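Local coordinates for protein LacI family sugar-binding transcriptional regulator (Enterococcus faecalis V583, PDB 4RK0) that binds ribose in a periplasmic-binding-protein-like sugar domain and probably regulates transcription as a DNA-binding member of the LacI family, at residues T82-K87 with K97-S102. Sequence-based numbering, arbitrary orientation.
Sequences TLRAKK and KAEGFS
Arg-84 reaches from a helix to the loop carrying Glu-99 and Phe-101, a good example of how one long side chain can join two parts of a fold whose backbones stay well apart: the nearest CA atoms, those of Arg-84 and Ser-102, are 9.7 Å from each other. From CB, which is directed at the loop, the chain runs out extended from CG to NE, and this carries the guanidinium across the gap. The side chain also touches Phe-90 and Ile-79. Arg-84 NE comes no nearer than 3.8 Å to Phe-101 O, and across this contact the hydrogen bonds come from NH1 and NH2. Arg-84 NH1 gives Glu-99 OE1 a nearly straight hydrogen bond, part of a salt bridge (2.7 Å, 170° at the hydrogen). The carboxylate stands almost upright to the guanidinium, their planes 86° apart; OE1 lies in the arginine plane, and NH1 meets it from above the carboxylate plane. NH1 also hydrogen-bonds to Asn-80 OD1, one helical turn back.

The setting is the largely parallel, Rossmann-like half of a LacI-family sugar-binding domain: helix 76-86 leads through a Schellman motif at Lys-87 into strand 90-93, and the contacting loop joins that strand to its neighbour, 103-107.

At the other terminal nitrogen, Arg-84 NH2 donates to the backbone oxygen Phe-101 O at 2.6 Å, more bent (150°) and from above the carbonyl plane. Phe-101 CB lies 3.5 Å from Arg-84 NH2, although the phenyl ring itself leads away. Ser-102 CB approaches Arg-84 NH2 obliquely at 4.1 Å, next to the chain's entry into strand 103-107.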
loop_
_atom_site.group_PDB
_atom_site.type_symbol
_atom_site.label_atom_id
_atom_site.label_comp_id
_atom_site.label_asym_id
_atom_site.label_seq_id
_atom_site.Cartn_x
_atom_site.Cartn_y
_atom_site.Cartn_z
ATOM N N THR A 82 -3.562 -31.036 -0.889
ATOM C CA THR A 82 -2.858 -30.551 0.284
ATOM C C THR A 82 -3.827 -30.287 1.432
ATOM O O THR A 82 -3.769 -30.948 2.468
ATOM C CB THR A 82 -2.077 -29.262 -0.038
ATOM O OG1 THR A 82 -2.975 -28.295 -0.599
ATOM C CG2 THR A 82 -0.962 -29.537 -1.044
ATOM N N LEU A 83 -4.722 -29.324 1.243
ATOM C CA LEU A 83 -5.546 -28.844 2.336
ATOM C C LEU A 83 -6.776 -29.730 2.593
ATOM O O LEU A 83 -7.085 -30.007 3.743
ATOM C CB LEU A 83 -5.997 -27.401 2.073
ATOM C CG LEU A 83 -4.929 -26.353 1.733
ATOM C CD1 LEU A 83 -5.609 -24.990 1.674
ATOM C CD2 LEU A 83 -3.797 -26.323 2.753
ATOM N N ARG A 84 -7.527 -30.111 1.561
ATOM C CA ARG A 84 -8.686 -30.989 1.802
ATOM C C ARG A 84 -8.217 -32.358 2.275
ATOM O O ARG A 84 -8.842 -32.951 3.143
ATOM C CB ARG A 84 -9.582 -31.155 0.575
ATOM C CG ARG A 84 -10.659 -30.096 0.429
ATOM C CD ARG A 84 -11.215 -30.105 -0.985
ATOM N NE ARG A 84 -12.318 -29.164 -1.173
ATOM C CZ ARG A 84 -12.380 -28.231 -2.123
ATOM N NH1 ARG A 84 -11.407 -28.096 -3.030
ATOM N NH2 ARG A 84 -13.441 -27.435 -2.180
ATOM N N ALA A 85 -7.117 -32.841 1.711
ATOM C CA ALA A 85 -6.544 -34.118 2.117
ATOM C C ALA A 85 -6.035 -34.087 3.557
ATOM O O ALA A 85 -6.040 -35.106 4.235
ATOM C CB ALA A 85 -5.422 -34.511 1.177
ATOM N N LYS A 86 -5.598 -32.929 4.036
ATOM C CA LYS A 86 -5.044 -32.843 5.405
ATOM C C LYS A 86 -6.054 -32.254 6.396
ATOM O O LYS A 86 -5.757 -32.110 7.582
ATOM C CB LYS A 86 -3.742 -32.035 5.421
ATOM C CG LYS A 86 -2.576 -32.708 4.706
ATOM C CD LYS A 86 -1.474 -31.723 4.328
ATOM C CE LYS A 86 -0.781 -31.116 5.535
ATOM N NZ LYS A 86 0.184 -30.066 5.110
ATOM N N LYS A 87 -7.251 -31.933 5.889
ATOM C CA LYS A 87 -8.316 -31.281 6.676
ATOM C C LYS A 87 -7.881 -29.903 7.195
ATOM O O LYS A 87 -8.194 -29.527 8.339
ATOM C CB LYS A 87 -8.754 -32.152 7.871
ATOM C CG LYS A 87 -8.915 -33.644 7.602
ATOM C CD LYS A 87 -10.279 -33.994 7.048
ATOM C CE LYS A 87 -10.544 -35.476 7.250
ATOM N NZ LYS A 87 -11.678 -35.961 6.424
ATOM N N LYS A 97 -11.227 -18.048 -7.683
ATOM C CA LYS A 97 -12.556 -18.499 -7.982
ATOM C C LYS A 97 -12.972 -19.688 -7.081
ATOM O O LYS A 97 -12.184 -20.589 -6.842
ATOM C CB LYS A 97 -12.631 -18.879 -9.466
ATOM C CG LYS A 97 -13.858 -19.656 -9.905
ATOM C CD LYS A 97 -15.141 -18.868 -9.743
ATOM C CE LYS A 97 -16.280 -19.592 -10.442
ATOM N NZ LYS A 97 -17.480 -19.672 -9.571
ATOM N N ALA A 98 -14.195 -19.636 -6.554
ATOM C CA ALA A 98 -14.716 -20.686 -5.694
ATOM C C ALA A 98 -15.296 -21.801 -6.553
ATOM O O ALA A 98 -16.058 -21.548 -7.487
ATOM C CB ALA A 98 -15.794 -20.133 -4.774
ATOM N N GLU A 99 -14.956 -23.034 -6.209
ATOM C CA GLU A 99 -15.614 -24.194 -6.816
ATOM C C GLU A 99 -17.027 -24.400 -6.224
ATOM O O GLU A 99 -17.963 -24.776 -6.938
ATOM C CB GLU A 99 -14.748 -25.465 -6.713
ATOM C CG GLU A 99 -13.882 -25.594 -5.463
ATOM C CD GLU A 99 -12.791 -26.629 -5.621
ATOM O OE1 GLU A 99 -11.680 -26.400 -5.098
ATOM O OE2 GLU A 99 -13.033 -27.667 -6.270
ATOM N N GLY A 100 -17.194 -24.117 -4.935
ATOM C CA GLY A 100 -18.493 -24.292 -4.272
ATOM C C GLY A 100 -18.520 -25.340 -3.169
ATOM O O GLY A 100 -19.565 -25.553 -2.548
ATOM N N PHE A 101 -17.388 -26.010 -2.937
ATOM C CA PHE A 101 -17.207 -26.857 -1.747
ATOM C C PHE A 101 -16.161 -26.242 -0.813
ATOM O O PHE A 101 -15.200 -26.874 -0.389
ATOM C CB PHE A 101 -16.852 -28.282 -2.163
ATOM C CG PHE A 101 -18.038 -29.056 -2.673
ATOM C CD1 PHE A 101 -18.519 -28.847 -3.963
ATOM C CD2 PHE A 101 -18.700 -29.964 -1.849
ATOM C CE1 PHE A 101 -19.621 -29.544 -4.430
ATOM C CE2 PHE A 101 -19.803 -30.665 -2.313
ATOM C CZ PHE A 101 -20.264 -30.455 -3.604
ATOM N N SER A 102 -16.349 -24.965 -0.540
ATOM C CA SER A 102 -15.527 -24.278 0.407
ATOM C C SER A 102 -16.264 -23.030 0.840
ATOM O O SER A 102 -17.303 -22.652 0.288
ATOM C CB SER A 102 -14.160 -23.914 -0.178
ATOM O OG SER A 102 -14.274 -22.895 -1.143
#